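Local coordinates for rRNA adenine N-6-methyltransferase (Saccharopolyspora erythraea, PDB 6NVM), which transfers two methyl groups from S-adenosyl-L-methionine to the N6 of one adenine of 23S rRNA, lowering ribosome affinity for macrolide, lincosamide and streptogramin B antibiotics, at residues K57-I62 and E81-R86; R91-T96 and P131-A136; S97-I100 and L104-S107; R183-T188 and F192-V197; N248-L253 and A264-A269. All blocks are in the same frame, centred on the assembly; numbering follows the deposited sequence.

Contacts 1, 2 and 3 belong to the Rossmann-like methyltransferase core and follow the chain through helix 83-89 into strand 94-98. Contact 1 touches both of the others, T85 CG2 lying 3.9 Å from V95 CG1 of contact 2. Contacts 2 and 3 share strand 94-98, with centres about 18 Å apart; contact 3 is nested within the loop that contact 2 closes. E99 of contact 3 is a predicted S-adenosyl-L-methionine ligand, and I62 of contact 1 packs near L53, another. Contact 4 reaches the same sheet through strand 192-200, the outermost strand at the far end from 118-121. Contact 5 lies among the C-terminal helices, its centre about 51 Å from that of contact 3.

Contact 1. Residues K57-I62 and E81-R86; sequences KTIARI and EGLLTR
I59 of helix 56-65 reaches L83 and L84 at the start of helix 83-89 with two different branches. Its CG2 methyl, anti to the backbone N (CG1 has chi1 -70°), presses against the L84 backbone, 3.6 Å from L84 CA, and lies 3.9 Å from L84 CB. The longer branch ends across L83: I59 CD1 meets L83 CD2 at 3.6 Å, the side chains at about a right angle. One turn further along, I62 offers a single methyl, CG2, to the fork of L84, at 4.0 Å from both L84 CD1 and L84 CD2; these side chains also cross nearly perpendicularly. L84 CD1 also comes within 3.8 Å of I59 O, so the leucine end touches both I59 and I62. The side-chain packing is wholly apolar, and the helices come close, I59 CA and L84 CA being 5.7 Å apart. I59 and I62 both also touch L53, a predicted S-adenosyl-L-methionine ligand. G82 is the N-cap of helix 83-89, which follows the first strand of the class I methyltransferase fold; the packing joins that fold's first crossover helix to the N-terminal helix 56-65.

Contact 2. Residues R91-T96 and P131-A136; sequences RARQVT and PPEPFA
The guanidinium of R93 and the carboxylate of E133 meet edge on, their planes 35° apart, with E133 at the outer edge of the guanidinium and the amide of Q94 along the edge formed by NE and NH2. Away from this pair, one face of the F135 ring carries P131 CD, 3.8 Å above its plane. R93 grips E133 end-on with both terminal nitrogens: NH1 of R93 gives a hydrogen bond of 2.9 Å to E133 OE1, and NH2 of R93 one of 2.8 Å to E133 OE2. The second is almost straight, at 171°. Both carboxylate oxygens are met on their syn sides, although the nitrogens stand somewhat out of the carboxylate plane. The two side chains arrive from opposite directions; R93 is bent at chi3 (77°), whereas E133 is extended beyond CG. That bend brings NE and NH2 side-on to Q94 OE1, each bonded to it at 3.0 Å. The NE of R93 uses a lone pair of this oxygen, while NH2 comes from above the carbonyl plane. The bridge spans the loops that lead into strands 94-98 and 135-140 of the central sheet, at the protein surface. Charge is paired here through two bonds, and the Q94 amide holds a second edge of the guanidinium, which should fix its rotation; the positive R93 would probably favour an ionised E133.

Contact 3. Residues S97-I100 and L104-S107; sequences SYEI and LAKS
The acidic residue after the second strand of a class I methyltransferase core is the centre of this contact: E99, just beyond strand 94-98, is a predicted S-adenosyl-L-methionine ligand, and in this fold a carboxylate at this position commonly holds the ribose hydroxyls of the cofactor. E99 meets L104 and A105 of helix 102-111 with the aliphatic part of its chain. A chi1 of 172° swings CG away from the backbone N and carries it to the helix backbone: E99 CG lies 3.4 Å from A105 N. The A105 methyl fits beside the same carbon, with A105 CB 3.9 Å from E99 CG. L104 CB meets that carbon too, 3.7 Å from E99 CG, and lies nearly as close to E99 CD. The chain then bends at chi2 (49°), and the carboxylate passes obliquely by the leucine, E99 OE2 lying 3.9 Å from L104 CD1. The touching between the segments is van der Waals in kind. E99 OE2 takes its hydrogen bond from the backbone N of D101, in the turn that joins strand and helix, and OD1 of D101 in turn bonds to L104 N. On the strand side, S97 and E99 pair by backbone bonds with strand 118-121, and the side-chain ND2 of N122 bonds to E99 O. The contact thus closes the first half of the beta-alpha-beta unit formed by strand 94-98, helix 102-111 and strand 118-121.

Contact 4. Residues R183-T188 and F192-V197; sequences RLTVMT and FEWEFV. With SO4 (sulfate ion), chain B.
W194 of strand 192-200 meets helix 183-188 by both ring face and ring edge. Apolar contact is made mainly by T185 and L184: T185 CG2 stands over the five-membered ring in a CH-pi contact, 3.8 Å from its centroid and only 13° off the normal. T185 OG1 lies over the same ring system and bonds to the R174 carbonyl of helix 168-175. L184 CD2 approaches W194 CH2 obliquely, at 4.2 Å. The hydrogen bonds form a short relay. W194 NE1 donates to T188 OG1 at 2.9 Å, well bent at 133°, with the oxygen tilted a little from the ring plane. T188 OG1, placed between backbone N and carbonyl carbon (chi1 62°), donates in turn to L184 O at 2.8 Å. That carbonyl also accepts from T188 N, and the two donors arrive from opposite faces of its plane. Where the helix turns toward the strand, F192 N bonds to T188 O at 2.8 Å. The ionic part lies at the other end of the helix. A sulfate, probably from the crystallisation liquor, takes a bond of 2.9 Å from L184 N to its O3; R183 NH1 lies at its O2 and S182 OG is also hydrogen-bonded to it. R183 also bridges to E239. A bonded edge and a methyl on one face should together limit rotation of the indole, while the helix start, with L184 N-H and S182 OG as partners and R183 nearby, can hold a sulfate in the crystal; a natural anion there is not implied.

Contact 5. Residues N248-L253 and A264-A269; sequences NIQASL and AALDHA
Q250 and L266 touch through one leucine methyl, L266 CD1, across which the extended glutamine passes, the two side chains at about a right angle. Starting at Q250, CB is 4.0 Å from L266 CD1. With chi1 at -178° CG points away from the backbone N and carries the chain on past the same methyl, L266 CD1 lying 4.1 Å from Q250 CG. The amide carbon CD keeps level with it, and at the tip NE2 of Q250 is again 4.0 Å from L266 CD1. The other leucine branch turns to the buried side: L266 CD2 meets L253 CD1 at 4.2 Å and, more loosely, I249 CG2 at 4.4 Å. L266 thus touches three residues of helix 249-254: I249, Q250 and L253. These are helices of the C-terminal helical region, the part that follows the Rossmann-like core in this rRNA dimethylase family; the axes of segments 249-253 and 264-269 pass 11.6 Å apart at an angle of 135°. The start of helix 249-254 is capped by N248, whose OD1 accepts from A251 N at 2.7 Å, the donor lying above the amide plane. M237 and C241 of helix 228-243 pack against L253, C241 also touches I249, and W285 of helix 282-292 touches I249.

Contact 1. Residues K57-I62 and E81-R86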
# COMPACT_ATOMS: atom_id res chain seq x y z
N LYS A 57 -8.72 20.73 -2.15
CA LYS A 57 -8.91 20.14 -0.83
C LYS A 57 -8.38 18.72 -0.79
O LYS A 57 -7.77 18.31 0.21
CB LYS A 57 -10.39 20.18 -0.46
CG LYS A 57 -10.72 19.55 0.89
CD LYS A 57 -12.22 19.57 1.16
CE LYS A 57 -12.56 18.89 2.48
NZ LYS A 57 -14.03 18.88 2.74
N THR A 58 -8.60 17.95 -1.85
CA THR A 58 -8.09 16.58 -1.88
C THR A 58 -6.57 16.57 -1.97
O THR A 58 -5.91 15.77 -1.30
CB THR A 58 -8.71 15.83 -3.05
OG1 THR A 58 -10.14 15.94 -2.97
CG2 THR A 58 -8.31 14.36 -3.02
N ILE A 59 -6.01 17.45 -2.79
CA ILE A 59 -4.55 17.53 -2.91
C ILE A 59 -3.92 17.81 -1.55
O ILE A 59 -2.94 17.17 -1.16
CB ILE A 59 -4.18 18.59 -3.97
CG1 ILE A 59 -4.57 18.07 -5.36
CG2 ILE A 59 -2.69 18.94 -3.92
CD1 ILE A 59 -4.39 19.06 -6.49
N ALA A 60 -4.49 18.76 -0.80
CA ALA A 60 -3.97 19.05 0.54
C ALA A 60 -4.11 17.84 1.46
O ALA A 60 -3.23 17.56 2.28
CB ALA A 60 -4.69 20.26 1.13
N ARG A 61 -5.21 17.10 1.32
CA ARG A 61 -5.42 15.90 2.12
C ARG A 61 -4.34 14.86 1.85
O ARG A 61 -3.84 14.22 2.78
CB ARG A 61 -6.81 15.33 1.82
CG ARG A 61 -7.20 14.12 2.63
CD ARG A 61 -7.48 14.50 4.07
NE ARG A 61 -8.06 13.39 4.82
CZ ARG A 61 -8.25 13.40 6.13
NH1 ARG A 61 -7.90 14.46 6.85
NH2 ARG A 61 -8.78 12.34 6.72
N ILE A 62 -3.97 14.68 0.58
CA ILE A 62 -2.90 13.76 0.23
C ILE A 62 -1.60 14.17 0.92
O ILE A 62 -0.91 13.34 1.52
CB ILE A 62 -2.73 13.68 -1.29
CG1 ILE A 62 -4.02 13.15 -1.94
CG2 ILE A 62 -1.54 12.81 -1.66
CD1 ILE A 62 -4.09 13.36 -3.43
N GLU A 81 0.14 17.83 -13.07
CA GLU A 81 0.31 19.28 -13.16
C GLU A 81 1.29 19.83 -12.14
O GLU A 81 1.76 20.97 -12.30
CB GLU A 81 -1.04 19.98 -12.98
CG GLU A 81 -2.12 19.52 -13.97
CD GLU A 81 -1.84 19.96 -15.39
OE1 GLU A 81 -0.87 20.71 -15.60
OE2 GLU A 81 -2.59 19.55 -16.29
N GLY A 82 1.60 19.08 -11.09
CA GLY A 82 2.60 19.49 -10.13
C GLY A 82 2.11 20.33 -8.96
O GLY A 82 2.93 20.78 -8.17
N LEU A 83 0.80 20.55 -8.83
CA LEU A 83 0.31 21.26 -7.65
C LEU A 83 0.56 20.44 -6.39
O LEU A 83 1.04 20.96 -5.38
CB LEU A 83 -1.18 21.58 -7.79
CG LEU A 83 -1.83 22.21 -6.55
CD1 LEU A 83 -1.11 23.49 -6.09
CD2 LEU A 83 -3.30 22.50 -6.82
N LEU A 84 0.26 19.14 -6.43
CA LEU A 84 0.59 18.28 -5.30
C LEU A 84 2.09 18.34 -5.00
O LEU A 84 2.50 18.37 -3.84
CB LEU A 84 0.15 16.85 -5.58
CG LEU A 84 0.60 15.78 -4.57
CD1 LEU A 84 0.12 16.14 -3.18
CD2 LEU A 84 0.09 14.41 -4.99
N THR A 85 2.92 18.35 -6.05
CA THR A 85 4.36 18.40 -5.84
C THR A 85 4.76 19.61 -5.01
O THR A 85 5.63 19.52 -4.13
CB THR A 85 5.08 18.43 -7.19
OG1 THR A 85 4.47 17.49 -8.09
CG2 THR A 85 6.55 18.09 -7.01
N ARG A 86 4.13 20.76 -5.27
CA ARG A 86 4.42 21.96 -4.49
C ARG A 86 4.08 21.77 -3.02
O ARG A 86 4.83 22.18 -2.13
CB ARG A 86 3.64 23.15 -5.05
CG ARG A 86 3.94 23.50 -6.50
CD ARG A 86 2.92 24.51 -7.04
NE ARG A 86 2.94 24.62 -8.50
CZ ARG A 86 3.56 25.57 -9.19
NH1 ARG A 86 4.23 26.53 -8.57
NH2 ARG A 86 3.50 25.56 -10.51

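Contact 2. Residues R91-T96 and P131-A136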
# COMPACT_ATOMS: atom_id res chain seq x y z
N ARG A 91 6.59 20.61 2.84
CA ARG A 91 6.62 19.87 4.09
C ARG A 91 7.81 18.93 4.22
O ARG A 91 8.24 18.66 5.34
CB ARG A 91 5.33 19.04 4.22
CG ARG A 91 4.05 19.88 4.25
CD ARG A 91 2.81 19.03 3.97
NE ARG A 91 1.56 19.73 4.26
CZ ARG A 91 0.98 20.62 3.46
NH1 ARG A 91 1.54 20.95 2.30
NH2 ARG A 91 -0.16 21.20 3.82
N ALA A 92 8.35 18.43 3.11
CA ALA A 92 9.41 17.43 3.12
C ALA A 92 10.76 18.07 2.85
O ALA A 92 10.87 19.23 2.42
CB ALA A 92 9.12 16.35 2.06
N ARG A 93 11.82 17.30 3.10
CA ARG A 93 13.17 17.78 2.82
C ARG A 93 13.32 18.14 1.35
O ARG A 93 13.93 19.16 1.01
CB ARG A 93 14.20 16.73 3.23
CG ARG A 93 15.63 17.25 3.26
CD ARG A 93 16.61 16.14 3.60
NE ARG A 93 16.87 15.25 2.47
CZ ARG A 93 17.32 14.00 2.57
NH1 ARG A 93 17.54 13.47 3.76
NH2 ARG A 93 17.53 13.29 1.48
N GLN A 94 12.80 17.29 0.48
CA GLN A 94 12.92 17.44 -0.97
C GLN A 94 11.96 16.46 -1.62
O GLN A 94 11.52 15.49 -1.00
CB GLN A 94 14.35 17.20 -1.45
CG GLN A 94 14.87 15.81 -1.11
CD GLN A 94 16.34 15.65 -1.41
OE1 GLN A 94 17.16 15.52 -0.51
NE2 GLN A 94 16.68 15.66 -2.70
N VAL A 95 11.63 16.74 -2.87
CA VAL A 95 10.76 15.88 -3.66
C VAL A 95 11.49 15.54 -4.95
O VAL A 95 11.99 16.43 -5.65
CB VAL A 95 9.41 16.53 -3.97
CG1 VAL A 95 8.52 15.57 -4.77
CG2 VAL A 95 8.72 16.98 -2.70
N THR A 96 11.54 14.25 -5.27
CA THR A 96 12.03 13.77 -6.55
C THR A 96 10.81 13.23 -7.29
O THR A 96 10.23 12.22 -6.88
CB THR A 96 13.10 12.70 -6.37
OG1 THR A 96 14.14 13.22 -5.54
CG2 THR A 96 13.69 12.30 -7.71
N PRO A 131 15.89 5.27 -2.48
CA PRO A 131 17.08 5.83 -1.85
C PRO A 131 17.50 5.01 -0.65
O PRO A 131 16.65 4.38 0.01
CB PRO A 131 16.62 7.25 -1.45
CG PRO A 131 15.15 7.16 -1.34
CD PRO A 131 14.72 6.14 -2.36
N PRO A 132 18.79 5.00 -0.31
CA PRO A 132 19.25 4.17 0.81
C PRO A 132 19.11 4.84 2.17
O PRO A 132 19.95 4.66 3.05
CB PRO A 132 20.72 3.92 0.46
CG PRO A 132 21.13 5.17 -0.23
CD PRO A 132 19.91 5.66 -1.00
N GLU A 133 18.05 5.62 2.33
CA GLU A 133 17.73 6.30 3.57
C GLU A 133 16.22 6.30 3.73
O GLU A 133 15.50 6.02 2.76
CB GLU A 133 18.28 7.73 3.56
CG GLU A 133 17.76 8.57 2.39
CD GLU A 133 18.14 10.04 2.48
OE1 GLU A 133 18.15 10.60 3.60
OE2 GLU A 133 18.42 10.64 1.42
N PRO A 134 15.69 6.61 4.91
CA PRO A 134 14.23 6.66 5.06
C PRO A 134 13.63 7.66 4.10
O PRO A 134 14.21 8.71 3.81
CB PRO A 134 14.03 7.08 6.53
CG PRO A 134 15.30 6.70 7.21
CD PRO A 134 16.38 6.89 6.18
N PHE A 135 12.44 7.34 3.58
CA PHE A 135 11.78 8.19 2.61
C PHE A 135 10.30 7.85 2.59
O PHE A 135 9.87 6.85 3.16
CB PHE A 135 12.39 8.03 1.21
CG PHE A 135 11.98 6.76 0.52
CD1 PHE A 135 12.56 5.55 0.87
CD2 PHE A 135 11.00 6.77 -0.47
CE1 PHE A 135 12.17 4.37 0.24
CE2 PHE A 135 10.62 5.59 -1.11
CZ PHE A 135 11.21 4.39 -0.75
N ALA A 136 9.53 8.71 1.93
CA ALA A 136 8.12 8.49 1.70
C ALA A 136 7.85 8.50 0.20
O ALA A 136 8.51 9.21 -0.56
CB ALA A 136 7.26 9.55 2.40

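Contact 3. Residues S97-I100 and L104-S107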
# COMPACT_ATOMS: atom_id res chain seq x y z
N SER A 97 10.46 13.89 -8.39
CA SER A 97 9.21 13.66 -9.10
C SER A 97 9.51 13.03 -10.46
O SER A 97 10.24 13.62 -11.27
CB SER A 97 8.45 14.98 -9.27
OG SER A 97 7.22 14.79 -9.92
N TYR A 98 8.94 11.85 -10.71
CA TYR A 98 9.21 11.10 -11.93
C TYR A 98 8.16 11.38 -12.99
O TYR A 98 6.96 11.23 -12.75
CB TYR A 98 9.27 9.60 -11.62
CG TYR A 98 10.54 9.23 -10.91
CD1 TYR A 98 10.71 9.49 -9.55
CD2 TYR A 98 11.60 8.66 -11.60
CE1 TYR A 98 11.88 9.18 -8.91
CE2 TYR A 98 12.79 8.34 -10.96
CZ TYR A 98 12.92 8.60 -9.61
OH TYR A 98 14.08 8.29 -8.96
N GLU A 99 8.63 11.77 -14.18
CA GLU A 99 7.76 11.97 -15.33
C GLU A 99 8.38 11.26 -16.53
O GLU A 99 9.46 11.63 -16.98
CB GLU A 99 7.56 13.46 -15.62
CG GLU A 99 6.82 13.75 -16.91
CD GLU A 99 5.55 12.94 -17.03
OE1 GLU A 99 4.67 13.08 -16.15
OE2 GLU A 99 5.43 12.14 -17.99
N ILE A 100 7.69 10.23 -17.04
CA ILE A 100 8.28 9.39 -18.07
C ILE A 100 8.33 10.11 -19.42
O ILE A 100 9.21 9.82 -20.24
CB ILE A 100 7.52 8.06 -18.17
CG1 ILE A 100 8.31 7.04 -18.99
CG2 ILE A 100 6.14 8.28 -18.78
CD1 ILE A 100 7.73 5.63 -18.95
N LEU A 104 6.73 16.45 -21.23
CA LEU A 104 6.08 16.79 -19.97
C LEU A 104 7.10 16.98 -18.86
O LEU A 104 6.90 17.83 -17.99
CB LEU A 104 5.08 15.70 -19.59
CG LEU A 104 3.92 15.52 -20.57
CD1 LEU A 104 2.99 14.39 -20.12
CD2 LEU A 104 3.13 16.82 -20.74
N ALA A 105 8.19 16.21 -18.87
CA ALA A 105 9.21 16.36 -17.83
C ALA A 105 9.83 17.75 -17.89
O ALA A 105 9.99 18.41 -16.86
CB ALA A 105 10.28 15.29 -17.98
N LYS A 106 10.17 18.21 -19.10
CA LYS A 106 10.78 19.53 -19.26
C LYS A 106 9.84 20.64 -18.81
O LYS A 106 10.25 21.57 -18.11
CB LYS A 106 11.20 19.74 -20.71
CG LYS A 106 12.44 18.94 -21.11
CD LYS A 106 12.89 19.28 -22.53
CE LYS A 106 12.21 18.40 -23.57
NZ LYS A 106 12.73 17.00 -23.54
N SER A 107 8.56 20.57 -19.21
CA SER A 107 7.65 21.64 -18.82
C SER A 107 7.38 21.62 -17.32
O SER A 107 7.29 22.68 -16.68
CB SER A 107 6.34 21.54 -19.61
OG SER A 107 5.55 20.47 -19.14

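Contact 4. Residues R183-T188 and F192-V197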
# COMPACT_ATOMS: atom_id res chain seq x y z
N ARG A 183 -4.91 -11.23 -0.37
CA ARG A 183 -3.88 -12.13 0.12
C ARG A 183 -2.58 -11.39 0.42
O ARG A 183 -1.92 -11.66 1.43
CB ARG A 183 -3.65 -13.24 -0.91
CG ARG A 183 -2.46 -14.17 -0.64
CD ARG A 183 -2.21 -15.07 -1.84
NE ARG A 183 -0.82 -15.51 -1.95
CZ ARG A 183 0.17 -14.76 -2.43
NH1 ARG A 183 -0.05 -13.52 -2.83
NH2 ARG A 183 1.41 -15.25 -2.50
N LEU A 184 -2.18 -10.48 -0.46
CA LEU A 184 -0.95 -9.74 -0.24
C LEU A 184 -1.03 -8.90 1.03
O LEU A 184 -0.05 -8.77 1.77
CB LEU A 184 -0.64 -8.86 -1.45
CG LEU A 184 0.66 -8.05 -1.39
CD1 LEU A 184 1.88 -8.96 -1.31
CD2 LEU A 184 0.77 -7.14 -2.61
N THR A 185 -2.20 -8.33 1.32
CA THR A 185 -2.38 -7.55 2.54
C THR A 185 -2.17 -8.42 3.77
O THR A 185 -1.48 -8.01 4.72
CB THR A 185 -3.77 -6.91 2.57
OG1 THR A 185 -3.93 -6.07 1.42
CG2 THR A 185 -3.96 -6.07 3.82
N VAL A 186 -2.74 -9.62 3.77
CA VAL A 186 -2.58 -10.53 4.91
C VAL A 186 -1.12 -10.96 5.04
O VAL A 186 -0.57 -11.00 6.15
CB VAL A 186 -3.52 -11.74 4.75
CG1 VAL A 186 -3.29 -12.76 5.87
CG2 VAL A 186 -4.97 -11.28 4.72
N MET A 187 -0.48 -11.30 3.92
CA MET A 187 0.90 -11.76 3.94
C MET A 187 1.85 -10.71 4.50
O MET A 187 2.80 -11.03 5.22
CB MET A 187 1.34 -12.16 2.53
CG MET A 187 0.64 -13.39 1.97
SD MET A 187 1.44 -14.93 2.47
CE MET A 187 2.95 -14.87 1.52
N THR A 188 1.63 -9.44 4.15
CA THR A 188 2.53 -8.36 4.54
C THR A 188 2.10 -7.64 5.81
O THR A 188 2.84 -6.77 6.29
CB THR A 188 2.65 -7.33 3.40
OG1 THR A 188 1.37 -6.75 3.13
CG2 THR A 188 3.19 -7.99 2.14
N PHE A 192 3.60 -4.30 7.35
CA PHE A 192 2.96 -3.08 6.87
C PHE A 192 1.54 -2.95 7.40
O PHE A 192 0.78 -3.92 7.42
CB PHE A 192 2.89 -3.06 5.35
CG PHE A 192 4.17 -2.63 4.70
CD1 PHE A 192 5.16 -3.56 4.41
CD2 PHE A 192 4.38 -1.30 4.37
CE1 PHE A 192 6.33 -3.17 3.82
CE2 PHE A 192 5.55 -0.91 3.76
CZ PHE A 192 6.52 -1.84 3.49
N GLU A 193 1.18 -1.73 7.79
CA GLU A 193 -0.22 -1.35 7.96
C GLU A 193 -0.77 -0.89 6.61
O GLU A 193 -0.06 -0.24 5.83
CB GLU A 193 -0.35 -0.24 9.01
CG GLU A 193 0.32 -0.53 10.35
CD GLU A 193 0.36 0.67 11.28
OE1 GLU A 193 0.04 1.79 10.84
OE2 GLU A 193 0.72 0.50 12.47
N TRP A 194 -2.01 -1.27 6.32
CA TRP A 194 -2.71 -0.86 5.11
C TRP A 194 -3.95 -0.09 5.56
O TRP A 194 -4.78 -0.64 6.29
CB TRP A 194 -3.13 -2.06 4.25
CG TRP A 194 -2.01 -2.94 3.74
CD1 TRP A 194 -1.14 -3.68 4.49
CD2 TRP A 194 -1.67 -3.20 2.37
NE1 TRP A 194 -0.27 -4.37 3.66
CE2 TRP A 194 -0.58 -4.09 2.36
CE3 TRP A 194 -2.19 -2.75 1.15
CZ2 TRP A 194 0.00 -4.54 1.18
CZ3 TRP A 194 -1.61 -3.19 -0.02
CH2 TRP A 194 -0.52 -4.08 -0.00
N GLU A 195 -4.07 1.16 5.12
CA GLU A 195 -5.10 2.05 5.64
C GLU A 195 -5.87 2.69 4.49
O GLU A 195 -5.27 3.20 3.54
CB GLU A 195 -4.47 3.11 6.54
CG GLU A 195 -3.76 2.52 7.77
CD GLU A 195 -2.98 3.55 8.58
OE1 GLU A 195 -2.85 4.71 8.12
OE2 GLU A 195 -2.49 3.20 9.67
N PHE A 196 -7.20 2.65 4.59
CA PHE A 196 -8.08 3.34 3.65
C PHE A 196 -8.31 4.75 4.18
O PHE A 196 -8.80 4.92 5.31
CB PHE A 196 -9.40 2.59 3.49
CG PHE A 196 -10.34 3.21 2.49
CD1 PHE A 196 -10.30 2.83 1.16
CD2 PHE A 196 -11.25 4.18 2.88
CE1 PHE A 196 -11.16 3.39 0.25
CE2 PHE A 196 -12.11 4.75 1.96
CZ PHE A 196 -12.07 4.35 0.65
N VAL A 197 -7.97 5.77 3.39
CA VAL A 197 -8.08 7.14 3.87
C VAL A 197 -9.44 7.72 3.47
O VAL A 197 -10.24 8.10 4.33
CB VAL A 197 -6.92 8.01 3.36
CG1 VAL A 197 -7.12 9.46 3.75
CG2 VAL A 197 -5.60 7.49 3.92
S SO4 B . -2.72 -10.99 -4.20
O1 SO4 B . -3.56 -11.79 -5.08
O2 SO4 B . -1.62 -11.81 -3.69
O3 SO4 B . -3.52 -10.49 -3.08
O4 SO4 B . -2.16 -9.85 -4.94

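Contact 5. Residues N248-L253 and A264-A269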
# COMPACT_ATOMS: atom_id res chain seq x y z
N ASN A 248 -12.28 -26.10 2.90
CA ASN A 248 -12.46 -25.07 3.92
C ASN A 248 -11.13 -24.78 4.59
O ASN A 248 -10.15 -25.52 4.45
CB ASN A 248 -13.51 -25.50 4.96
CG ASN A 248 -13.30 -26.93 5.43
OD1 ASN A 248 -12.50 -27.18 6.33
ND2 ASN A 248 -14.02 -27.86 4.82
N ILE A 249 -11.09 -23.67 5.34
CA ILE A 249 -9.85 -23.29 6.01
C ILE A 249 -9.40 -24.38 6.97
O ILE A 249 -8.21 -24.67 7.08
CB ILE A 249 -10.03 -21.93 6.72
CG1 ILE A 249 -8.69 -21.49 7.33
CG2 ILE A 249 -11.10 -22.01 7.82
CD1 ILE A 249 -8.69 -20.08 7.86
N GLN A 250 -10.34 -25.02 7.66
CA GLN A 250 -9.96 -26.10 8.56
C GLN A 250 -9.29 -27.24 7.81
O GLN A 250 -8.26 -27.76 8.25
CB GLN A 250 -11.19 -26.61 9.32
CG GLN A 250 -10.87 -27.72 10.32
CD GLN A 250 -11.92 -27.85 11.40
OE1 GLN A 250 -13.11 -27.67 11.14
NE2 GLN A 250 -11.49 -28.17 12.62
N ALA A 251 -9.85 -27.62 6.66
CA ALA A 251 -9.28 -28.71 5.88
C ALA A 251 -7.88 -28.36 5.39
O ALA A 251 -6.98 -29.21 5.40
CB ALA A 251 -10.20 -29.06 4.71
N SER A 252 -7.69 -27.12 4.95
CA SER A 252 -6.36 -26.68 4.52
C SER A 252 -5.36 -26.79 5.65
O SER A 252 -4.26 -27.34 5.48
CB SER A 252 -6.43 -25.25 3.99
OG SER A 252 -7.45 -25.12 3.02
N LEU A 253 -5.71 -26.28 6.84
CA LEU A 253 -4.79 -26.32 7.97
C LEU A 253 -4.46 -27.75 8.37
O LEU A 253 -3.35 -28.02 8.84
CB LEU A 253 -5.38 -25.57 9.16
CG LEU A 253 -5.51 -24.06 8.95
CD1 LEU A 253 -6.34 -23.44 10.07
CD2 LEU A 253 -4.13 -23.43 8.88
N ALA A 264 -8.09 -25.79 18.29
CA ALA A 264 -7.75 -24.82 19.33
C ALA A 264 -7.38 -23.47 18.72
O ALA A 264 -7.70 -22.41 19.28
CB ALA A 264 -6.60 -25.34 20.19
N ALA A 265 -6.70 -23.48 17.57
CA ALA A 265 -6.25 -22.24 16.94
C ALA A 265 -7.42 -21.47 16.34
O ALA A 265 -7.52 -20.25 16.49
CB ALA A 265 -5.21 -22.54 15.87
N LEU A 266 -8.31 -22.17 15.63
CA LEU A 266 -9.51 -21.53 15.11
C LEU A 266 -10.30 -20.86 16.23
O LEU A 266 -10.68 -19.69 16.12
CB LEU A 266 -10.37 -22.56 14.38
CG LEU A 266 -9.79 -23.09 13.07
CD1 LEU A 266 -10.56 -24.31 12.59
CD2 LEU A 266 -9.79 -22.01 12.00
N ASP A 267 -10.53 -21.58 17.33
CA ASP A 267 -11.28 -21.01 18.43
C ASP A 267 -10.56 -19.81 19.03
O ASP A 267 -11.18 -18.79 19.35
CB ASP A 267 -11.54 -22.08 19.50
CG ASP A 267 -12.63 -23.07 19.10
OD1 ASP A 267 -13.23 -22.92 18.02
OD2 ASP A 267 -12.89 -24.01 19.89
N HIS A 268 -9.23 -19.91 19.20
CA HIS A 268 -8.46 -18.79 19.72
C HIS A 268 -8.61 -17.55 18.84
O HIS A 268 -8.74 -16.43 19.34
CB HIS A 268 -6.99 -19.20 19.85
CG HIS A 268 -6.09 -18.11 20.35
ND1 HIS A 268 -6.28 -17.50 21.58
CD2 HIS A 268 -5.01 -17.52 19.80
CE1 HIS A 268 -5.35 -16.58 21.75
NE2 HIS A 268 -4.56 -16.57 20.69
N ALA A 269 -8.60 -17.75 17.52
CA ALA A 269 -8.72 -16.64 16.59
C ALA A 269 -10.16 -16.17 16.41
O ALA A 269 -10.37 -15.11 15.82
CB ALA A 269 -8.16 -17.05 15.22